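Local coordinates for fiber protein (Human adenovirus 14, PDB 3F0Y), which forms the trimeric knob domain of the adenovirus fibre, which probably attaches the virus to receptors on the host cell, at residues V61-N64 and F65-T69; S131-K134 and E135-Y139; A184-Q188 and T189-T193; S157-L160 and N161-A164. One frame throughout, in Å; residues are numbered along the deposited sequence.

Interaction 1. Residues V61-N64 and F65-T69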
loop_
_atom_site.group_PDB
_atom_site.type_symbol
_atom_site.label_atom_id
_atom_site.label_comp_id
_atom_site.label_asym_id
_atom_site.label_seq_id
_atom_site.Cartn_x
_atom_site.Cartn_y
_atom_site.Cartn_z
ATOM N N VAL A 61 2.783 -22.184 13.714
ATOM C CA VAL A 61 3.632 -23.333 14.029
ATOM C C VAL A 61 2.928 -24.309 14.971
ATOM O O VAL A 61 2.835 -25.498 14.668
ATOM C CB VAL A 61 4.970 -22.884 14.650
ATOM C CG1 VAL A 61 5.805 -24.090 15.059
ATOM C CG2 VAL A 61 5.737 -22.003 13.665
ATOM N N SER A 62 2.430 -23.808 16.102
ATOM C CA SER A 62 1.758 -24.662 17.086
ATOM C C SER A 62 0.418 -25.162 16.550
ATOM O O SER A 62 -0.234 -24.489 15.747
ATOM C CB SER A 62 1.557 -23.930 18.419
ATOM O OG SER A 62 0.396 -23.116 18.408
ATOM N N ASN A 63 0.014 -26.349 16.997
ATOM C CA ASN A 63 -1.253 -26.934 16.573
ATOM C C ASN A 63 -2.437 -26.041 16.932
ATOM O O ASN A 63 -3.304 -25.788 16.095
ATOM C CB ASN A 63 -1.445 -28.318 17.196
ATOM C CG ASN A 63 -2.743 -28.973 16.762
ATOM O OD1 ASN A 63 -3.596 -29.298 17.591
ATOM N ND2 ASN A 63 -2.909 -29.152 15.455
ATOM N N ASN A 64 -2.463 -25.562 18.173
ATOM C CA ASN A 64 -3.560 -24.720 18.650
ATOM C C ASN A 64 -3.702 -23.424 17.862
ATOM O O ASN A 64 -4.820 -22.977 17.601
ATOM C CB ASN A 64 -3.401 -24.413 20.143
ATOM C CG ASN A 64 -3.759 -25.596 21.029
ATOM O OD1 ASN A 64 -4.222 -26.633 20.550
ATOM N ND2 ASN A 64 -3.551 -25.442 22.331
ATOM N N PHE A 65 -2.576 -22.823 17.483
ATOM C CA PHE A 65 -2.605 -21.618 16.658
ATOM C C PHE A 65 -3.089 -21.927 15.244
ATOM O O PHE A 65 -3.934 -21.214 14.703
ATOM C CB PHE A 65 -1.233 -20.946 16.602
ATOM C CG PHE A 65 -1.236 -19.646 15.854
ATOM C CD1 PHE A 65 -1.772 -18.504 16.430
ATOM C CD2 PHE A 65 -0.729 -19.570 14.566
ATOM C CE1 PHE A 65 -1.789 -17.300 15.740
ATOM C CE2 PHE A 65 -0.742 -18.369 13.866
ATOM C CZ PHE A 65 -1.271 -17.231 14.457
ATOM N N ASN A 66 -2.547 -22.987 14.652
ATOM C CA ASN A 66 -2.950 -23.411 13.314
ATOM C C ASN A 66 -4.421 -23.804 13.236
ATOM O O ASN A 66 -5.074 -23.574 12.219
ATOM C CB ASN A 66 -2.073 -24.571 12.827
ATOM C CG ASN A 66 -0.674 -24.123 12.447
ATOM O OD1 ASN A 66 -0.460 -22.968 12.081
ATOM N ND2 ASN A 66 0.283 -25.037 12.522
ATOM N N MET A 67 -4.942 -24.375 14.320
ATOM C CA MET A 67 -6.344 -24.784 14.372
ATOM C C MET A 67 -7.316 -23.618 14.567
ATOM O O MET A 67 -8.528 -23.818 14.498
ATOM C CB MET A 67 -6.554 -25.833 15.469
ATOM C CG MET A 67 -5.997 -27.208 15.117
ATOM S SD MET A 67 -6.803 -27.965 13.692
ATOM C CE MET A 67 -8.440 -28.270 14.354
ATOM N N LEU A 68 -6.801 -22.408 14.799
ATOM C CA LEU A 68 -7.656 -21.217 14.872
ATOM C C LEU A 68 -8.426 -21.003 13.567
ATOM O O LEU A 68 -9.511 -20.423 13.572
ATOM C CB LEU A 68 -6.841 -19.963 15.209
ATOM C CG LEU A 68 -6.163 -19.909 16.580
ATOM C CD1 LEU A 68 -5.422 -18.591 16.740
ATOM C CD2 LEU A 68 -7.161 -20.103 17.717
ATOM N N THR A 69 -7.871 -21.492 12.459
ATOM C CA THR A 69 -8.533 -21.424 11.156
ATOM C C THR A 69 -9.855 -22.204 11.084
ATOM O O THR A 69 -10.626 -22.024 10.143
ATOM C CB THR A 69 -7.599 -21.924 10.029
ATOM O OG1 THR A 69 -7.129 -23.244 10.337
ATOM C CG2 THR A 69 -6.407 -20.988 9.871
#
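The carboxamide of N66 rests against the carbonyl of S62, and the ring of F65 lies near V61, at the start of a short, serine-capped helix, residues 63-66. The backbone N of V61 sits obliquely to the F65 ring, 4.5 Å from CD2, and F76 meets the ring edge-to-face. With CG anti to the backbone N (chi1 -176°), the ring leads away from residues 61-64 and is buried against F76, C39 and M31. The carboxamide of N66 lies beside the loop residues V61 and S62. Its CG is 3.3 Å from S62 O, and OD1 accepts a hydrogen bond from L194 N, which helps to fix how the amide is turned.

S62 illustrates how a serine closes a helix start. It stands at the N-cap, and its OG accepts from F65 N at 3.1 Å. With chi1 at 83°, OG lies between the backbone N and carbonyl carbon, where it meets this N-H of the first turn. The next bonds are ordinary helical ones, N66 N to S62 O at 3.0 Å and M67 N to N63 O at 2.8 Å. On the outer side the side chains of N63 and M67 run alongside each other in the same direction, with ND2 of N63 3.7 Å from CG of M67. The chain then tightens into a 3-10 turn, where T69 OG1 donates to N66 O at 2.8 Å, nearly in line with the carbonyl bond.

Interaction 2. Residues S131-K134 and E135-Y139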
loop_
_atom_site.group_PDB
_atom_site.type_symbol
_atom_site.label_atom_id
_atom_site.label_comp_id
_atom_site.label_asym_id
_atom_site.label_seq_id
_atom_site.Cartn_x
_atom_site.Cartn_y
_atom_site.Cartn_z
ATOM N N SER A 131 -7.831 13.128 23.307
ATOM C CA SER A 131 -8.298 13.989 22.216
ATOM C C SER A 131 -7.753 13.564 20.851
ATOM O O SER A 131 -8.384 13.823 19.827
ATOM C CB SER A 131 -7.941 15.454 22.490
ATOM O OG SER A 131 -6.552 15.683 22.353
ATOM N N ARG A 132 -6.592 12.911 20.840
ATOM C CA ARG A 132 -5.956 12.466 19.597
ATOM C C ARG A 132 -5.906 10.943 19.458
ATOM O O ARG A 132 -5.206 10.418 18.592
ATOM C CB ARG A 132 -4.537 13.023 19.518
ATOM C CG ARG A 132 -4.454 14.539 19.584
ATOM C CD ARG A 132 -3.017 14.992 19.447
ATOM N NE ARG A 132 -2.426 14.492 18.208
ATOM C CZ ARG A 132 -1.120 14.373 17.976
ATOM N NH1 ARG A 132 -0.227 14.723 18.896
ATOM N NH2 ARG A 132 -0.711 13.899 16.804
ATOM N N GLU A 133 -6.661 10.241 20.298
ATOM C CA GLU A 133 -6.639 8.776 20.346
ATOM C C GLU A 133 -6.931 8.096 19.001
ATOM O O GLU A 133 -6.376 7.035 18.715
ATOM C CB GLU A 133 -7.626 8.283 21.408
ATOM C CG GLU A 133 -7.696 6.772 21.560
ATOM C CD GLU A 133 -8.396 6.340 22.835
ATOM O OE1 GLU A 133 -9.103 7.172 23.449
ATOM O OE2 GLU A 133 -8.240 5.160 23.220
ATOM N N LYS A 134 -7.794 8.703 18.187
ATOM C CA LYS A 134 -8.169 8.135 16.886
ATOM C C LYS A 134 -6.995 8.070 15.910
ATOM O O LYS A 134 -6.969 7.215 15.026
ATOM C CB LYS A 134 -9.297 8.946 16.238
ATOM C CG LYS A 134 -10.619 8.936 16.992
ATOM C CD LYS A 134 -11.617 9.873 16.318
ATOM C CE LYS A 134 -12.835 10.156 17.181
ATOM N NZ LYS A 134 -14.038 9.394 16.763
ATOM N N GLU A 135 -6.032 8.974 16.071
ATOM C CA GLU A 135 -4.884 9.061 15.165
ATOM C C GLU A 135 -3.911 7.889 15.320
ATOM O O GLU A 135 -3.081 7.650 14.443
ATOM C CB GLU A 135 -4.150 10.389 15.375
ATOM C CG GLU A 135 -5.007 11.609 15.055
ATOM C CD GLU A 135 -4.343 12.913 15.442
ATOM O OE1 GLU A 135 -3.171 13.114 15.071
ATOM O OE2 GLU A 135 -4.997 13.743 16.106
ATOM N N ASN A 136 -4.028 7.157 16.426
ATOM C CA ASN A 136 -3.167 6.009 16.703
ATOM C C ASN A 136 -3.541 4.741 15.931
ATOM O O ASN A 136 -2.802 3.758 15.976
ATOM C CB ASN A 136 -3.175 5.705 18.205
ATOM C CG ASN A 136 -2.571 6.823 19.027
ATOM O OD1 ASN A 136 -3.281 7.692 19.530
ATOM N ND2 ASN A 136 -1.252 6.817 19.156
ATOM N N TYR A 137 -4.667 4.765 15.218
ATOM C CA TYR A 137 -5.209 3.565 14.586
ATOM C C TYR A 137 -4.995 3.508 13.073
ATOM O O TYR A 137 -5.206 4.488 12.357
ATOM C CB TYR A 137 -6.701 3.436 14.889
ATOM C CG TYR A 137 -7.005 3.217 16.351
ATOM C CD1 TYR A 137 -7.364 4.281 17.173
ATOM C CD2 TYR A 137 -6.939 1.944 16.915
ATOM C CE1 TYR A 137 -7.649 4.086 18.519
ATOM C CE2 TYR A 137 -7.223 1.739 18.262
ATOM C CZ TYR A 137 -7.577 2.815 19.057
ATOM O OH TYR A 137 -7.858 2.628 20.393
ATOM N N ILE A 138 -4.575 2.334 12.611
ATOM C CA ILE A 138 -4.443 2.027 11.194
ATOM C C ILE A 138 -5.229 0.745 10.935
ATOM O O ILE A 138 -5.201 -0.177 11.751
ATOM C CB ILE A 138 -2.963 1.825 10.808
ATOM C CG1 ILE A 138 -2.225 3.165 10.800
ATOM C CG2 ILE A 138 -2.839 1.151 9.448
ATOM C CD1 ILE A 138 -0.719 3.027 10.757
ATOM N N TYR A 139 -5.938 0.693 9.810
ATOM C CA TYR A 139 -6.781 -0.453 9.489
ATOM C C TYR A 139 -6.487 -0.999 8.101
ATOM O O TYR A 139 -6.030 -0.276 7.214
ATOM C CB TYR A 139 -8.256 -0.072 9.564
ATOM C CG TYR A 139 -8.664 0.569 10.868
ATOM C CD1 TYR A 139 -8.713 1.950 10.997
ATOM C CD2 TYR A 139 -9.004 -0.207 11.973
ATOM C CE1 TYR A 139 -9.091 2.550 12.189
ATOM C CE2 TYR A 139 -9.383 0.382 13.173
ATOM C CZ TYR A 139 -9.427 1.760 13.272
ATOM O OH TYR A 139 -9.802 2.353 14.455
HETATM O O HOH W 1 -7.626 13.885 16.792
HETATM O O HOH W 2 -6.630 6.753 12.459
#
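R132 and E135 join their side chains three residues apart across a 3-10 turn that leads directly into strand 137-145, at the margin of one sheet of the knob's antiparallel sandwich. E135 is extended beyond CG, while R132 bends at chi3 (57°), folding its guanidinium back toward the carboxylate. The resulting salt bridge is uneven. R132 NH2 donates to E135 OE1 at 3.1 Å, whereas the bond from R132 NE to E135 OE2 is weak. OE1 lies in the guanidinium plane, but NH2 approaches from above the carboxylate plane, and the two flat groups are turned 46° apart. R132 NH2 also donates to T123 O, and a water linking S131 O to E135 OE2, 2.7 Å from the latter, steadies the other carboxylate oxygen.

E133 differs at chi1, its CG being anti to the backbone N; like E135 it is extended beyond CG. It crosses the side chain of Y137 with carboxylate and ring planes 22° apart. The backbone O of E133 approaches that ring obliquely, 3.2 Å from CE1 of Y137, and accepts from N136 N. The amide of N136 is held by ND2 bonds to L160 O and P126 O. The K134 chain extends to a neighbouring subunit, NZ donating to T145 O and T192 OG1 of that subunit. The K134 carbonyl serves the turn itself: K134 O lies at the edge of the Y137 ring and takes a hydrogen from a water 2.6 Å away, which also donates to Y137 O at 2.7 Å.

Interaction 3. Residues A184-Q188 and T189-T193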
loop_
_atom_site.group_PDB
_atom_site.type_symbol
_atom_site.label_atom_id
_atom_site.label_comp_id
_atom_site.label_asym_id
_atom_site.label_seq_id
_atom_site.Cartn_x
_atom_site.Cartn_y
_atom_site.Cartn_z
ATOM N N ALA A 184 -16.167 -20.835 8.997
ATOM C CA ALA A 184 -14.738 -20.773 9.304
ATOM C C ALA A 184 -13.903 -21.005 8.040
ATOM O O ALA A 184 -14.377 -21.639 7.096
ATOM C CB ALA A 184 -14.379 -21.801 10.364
ATOM N N PRO A 185 -12.666 -20.474 8.010
ATOM C CA PRO A 185 -11.720 -20.743 6.920
ATOM C C PRO A 185 -11.559 -22.231 6.592
ATOM O O PRO A 185 -11.500 -22.602 5.417
ATOM C CB PRO A 185 -10.395 -20.189 7.453
ATOM C CG PRO A 185 -10.752 -19.205 8.487
ATOM C CD PRO A 185 -12.116 -19.538 9.008
ATOM N N GLU A 186 -11.487 -23.068 7.628
ATOM C CA GLU A 186 -11.224 -24.498 7.464
ATOM C C GLU A 186 -12.100 -25.351 8.371
ATOM O O GLU A 186 -12.736 -24.849 9.299
ATOM C CB GLU A 186 -9.757 -24.806 7.790
ATOM C CG GLU A 186 -8.729 -24.088 6.924
ATOM C CD GLU A 186 -8.647 -24.622 5.504
ATOM O OE1 GLU A 186 -9.352 -25.597 5.167
ATOM O OE2 GLU A 186 -7.858 -24.063 4.716
ATOM N N GLY A 187 -12.125 -26.649 8.083
ATOM C CA GLY A 187 -12.682 -27.644 8.993
ATOM C C GLY A 187 -11.550 -28.290 9.768
ATOM O O GLY A 187 -10.375 -28.107 9.431
ATOM N N GLN A 188 -11.898 -29.048 10.804
ATOM C CA GLN A 188 -10.903 -29.739 11.625
ATOM C C GLN A 188 -9.971 -30.616 10.787
ATOM O O GLN A 188 -8.773 -30.699 11.065
ATOM C CB GLN A 188 -11.589 -30.593 12.696
ATOM C CG GLN A 188 -12.180 -29.787 13.840
ATOM C CD GLN A 188 -12.972 -30.640 14.815
ATOM O OE1 GLN A 188 -12.766 -30.570 16.027
ATOM N NE2 GLN A 188 -13.883 -31.452 14.290
ATOM N N THR A 189 -10.526 -31.257 9.760
ATOM C CA THR A 189 -9.772 -32.184 8.920
ATOM C C THR A 189 -9.025 -31.500 7.768
ATOM O O THR A 189 -8.116 -32.097 7.188
ATOM C CB THR A 189 -10.696 -33.281 8.341
ATOM O OG1 THR A 189 -11.738 -32.677 7.566
ATOM C CG2 THR A 189 -11.318 -34.105 9.461
ATOM N N SER A 190 -9.400 -30.261 7.440
ATOM C CA SER A 190 -8.787 -29.525 6.325
ATOM C C SER A 190 -7.736 -28.497 6.767
ATOM O O SER A 190 -6.925 -28.054 5.952
ATOM C CB SER A 190 -9.865 -28.834 5.482
ATOM O OG SER A 190 -10.541 -27.827 6.216
ATOM N N ALA A 191 -7.750 -28.114 8.043
ATOM C CA ALA A 191 -6.771 -27.160 8.566
ATOM C C ALA A 191 -5.354 -27.727 8.470
ATOM O O ALA A 191 -5.140 -28.919 8.694
ATOM C CB ALA A 191 -7.096 -26.796 10.010
ATOM N N THR A 192 -4.400 -26.869 8.120
ATOM C CA THR A 192 -2.991 -27.245 8.065
ATOM C C THR A 192 -2.150 -26.206 8.801
ATOM O O THR A 192 -1.805 -26.399 9.968
ATOM C CB THR A 192 -2.498 -27.402 6.610
ATOM O OG1 THR A 192 -2.777 -26.205 5.872
ATOM C CG2 THR A 192 -3.183 -28.578 5.938
ATOM N N THR A 193 -1.840 -25.102 8.128
ATOM C CA THR A 193 -1.041 -24.033 8.716
ATOM C C THR A 193 -1.752 -22.700 8.544
ATOM O O THR A 193 -2.159 -22.349 7.437
ATOM C CB THR A 193 0.348 -23.939 8.055
ATOM O OG1 THR A 193 0.990 -25.216 8.109
ATOM C CG2 THR A 193 1.221 -22.906 8.766
HETATM O O HOH W 3 -5.173 -25.749 4.610
HETATM O O HOH W 4 -6.301 -30.980 9.964
#
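S190 OG is the tight point of this contact, gripped from two directions by the residues that open the turn. It accepts from G187 N at 2.7 Å and donates to E186 OE1, also at 2.7 Å, meeting the carboxylate on its anti side. The serine rotamer makes this possible: chi1 of 65° tucks OG between its own N and carbonyl carbon, facing back across the turn. G187 O is equally well used, receiving S190 N at 3.1 Å from above its plane and A191 N at 3.0 Å from nearly beyond the end of the C=O bond, though bent at the hydrogen.

With Q188 and T189 at its corners, G187-S190 forms a type I beta turn within the long loop between strands 171-180 and 199-204. E186 anchors the inner end, since its OE2 accepts from Y144 OH and S147 N, and A191 CB rests 4.0 Å from E186 CB. A water bridges E186, S190 and T192 here, accepting from T192 OG1 at 2.7 Å and donating to E186 OE2 and S190 O.

The outer side is looser. The chains of Q188 and T189 are exposed and make little more than contacts between neighbours, and another water donates to both Q188 O and A191 O. A glycerol, probably from the crystallisation liquor, bonds both Q188 N and E186 O.

Interaction 4. Residues S157-L160 and N161-A164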
loop_
_atom_site.group_PDB
_atom_site.type_symbol
_atom_site.label_atom_id
_atom_site.label_comp_id
_atom_site.label_asym_id
_atom_site.label_seq_id
_atom_site.Cartn_x
_atom_site.Cartn_y
_atom_site.Cartn_z
ATOM N N SER A 157 -6.182 -4.583 12.483
ATOM C CA SER A 157 -6.167 -3.308 13.178
ATOM C C SER A 157 -4.774 -3.126 13.757
ATOM O O SER A 157 -4.261 -4.012 14.437
ATOM C CB SER A 157 -7.211 -3.301 14.294
ATOM O OG SER A 157 -7.291 -2.031 14.912
ATOM N N VAL A 158 -4.156 -1.987 13.459
ATOM C CA VAL A 158 -2.882 -1.620 14.053
ATOM C C VAL A 158 -3.098 -0.402 14.940
ATOM O O VAL A 158 -3.747 0.560 14.530
ATOM C CB VAL A 158 -1.825 -1.298 12.978
ATOM C CG1 VAL A 158 -0.514 -0.864 13.623
ATOM C CG2 VAL A 158 -1.608 -2.495 12.072
ATOM N N MET A 159 -2.582 -0.460 16.165
ATOM C CA MET A 159 -2.554 0.705 17.035
ATOM C C MET A 159 -1.103 1.032 17.346
ATOM O O MET A 159 -0.358 0.181 17.831
ATOM C CB MET A 159 -3.330 0.468 18.331
ATOM C CG MET A 159 -3.554 1.750 19.131
ATOM S SD MET A 159 -4.549 1.536 20.619
ATOM C CE MET A 159 -3.415 0.620 21.657
ATOM N N LEU A 160 -0.710 2.265 17.049
ATOM C CA LEU A 160 0.641 2.733 17.318
ATOM C C LEU A 160 0.655 3.510 18.624
ATOM O O LEU A 160 -0.181 4.387 18.834
ATOM C CB LEU A 160 1.128 3.620 16.175
ATOM C CG LEU A 160 1.094 2.969 14.791
ATOM C CD1 LEU A 160 1.532 3.959 13.728
ATOM C CD2 LEU A 160 1.960 1.722 14.757
ATOM N N ASN A 161 1.606 3.180 19.495
ATOM C CA ASN A 161 1.777 3.861 20.776
ATOM C C ASN A 161 0.484 3.867 21.608
ATOM O O ASN A 161 0.031 2.801 22.021
ATOM C CB ASN A 161 2.351 5.266 20.547
ATOM C CG ASN A 161 3.735 5.232 19.917
ATOM O OD1 ASN A 161 4.451 4.236 20.021
ATOM N ND2 ASN A 161 4.115 6.320 19.258
ATOM N N GLN A 162 -0.102 5.043 21.841
ATOM C CA GLN A 162 -1.361 5.198 22.591
ATOM C C GLN A 162 -1.237 4.900 24.086
ATOM O O GLN A 162 -1.503 5.771 24.916
ATOM C CB GLN A 162 -2.499 4.366 21.970
ATOM C CG GLN A 162 -3.835 4.468 22.705
ATOM C CD GLN A 162 -4.251 5.898 22.981
ATOM O OE1 GLN A 162 -4.274 6.731 22.078
ATOM N NE2 GLN A 162 -4.580 6.190 24.236
ATOM N N ARG A 163 -0.862 3.673 24.431
ATOM C CA ARG A 163 -0.769 3.287 25.834
ATOM C C ARG A 163 0.442 2.383 26.084
ATOM O O ARG A 163 0.678 1.420 25.355
ATOM C CB ARG A 163 -2.099 2.661 26.296
ATOM C CG ARG A 163 -2.100 1.174 26.622
ATOM C CD ARG A 163 -3.519 0.683 26.916
ATOM N NE ARG A 163 -4.050 -0.130 25.823
ATOM C CZ ARG A 163 -3.839 -1.439 25.675
ATOM N NH1 ARG A 163 -3.104 -2.118 26.551
ATOM N NH2 ARG A 163 -4.369 -2.077 24.639
ATOM N N ALA A 164 1.229 2.734 27.096
ATOM C CA ALA A 164 2.395 1.948 27.491
ATOM C C ALA A 164 2.005 1.012 28.626
ATOM O O ALA A 164 1.062 1.290 29.366
ATOM C CB ALA A 164 3.528 2.865 27.926
HETATM O O HOH W 5 0.055 0.386 20.453
#
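M159 runs straight through chi1 (-169°) and chi2 (177°), which carry SD to the aliphatic part of Q162, and the bend at chi3 (71°) then turns the CE methyl along CB and CG of Q162. SD of M159 is 3.7 Å from CG of Q162 and equally near its CB, and the two side chains cross at a slant. The setting is the end of strand 151-160, where the chain leaves the sheet through a classic gamma turn centred on Q162: R163 N donates to N161 O at 2.7 Å. N161 and Q162 both have positive phi, and this sharp reversal carries the Q162 side chain back over M159.

Beyond it, R163 folds toward the same methionine, with NH2 4.1 Å from M159 CE in a grazing, oblique approach. Here the contact is exposed, in contrast to the buried side formed by L160 and N161. The N161 amide works as a clamp on the surrounding loops and strand: OD1 accepts from C172 N, while ND2 donates to Y125 O and P120 O.

No direct hydrogen bond joins residues 157-160 to 161-164. A single water makes the polar link instead, donating to M159 O at 2.7 Å and to N161 O at 2.9 Å.

How the interactions relate
Each contact is a local turn, so in chain order the four stand in series, and none nests within or crosses another. Interaction 1 turns the chain from strand 51-60 toward strand 73-82. Interaction 2 starts strand 137-145, and interaction 4 ends its neighbour in the same sheet, strand 151-160; the two meet where I138 O accepts from V158 N. Interaction 3 comes last, in the loop before strand 199-204, yet it returns to interaction 1, with E186 N 2.9 Å from T69 O. The result is two pairs at separate places in the knob, the centres of interactions 1 and 2 being about 31 Å apart.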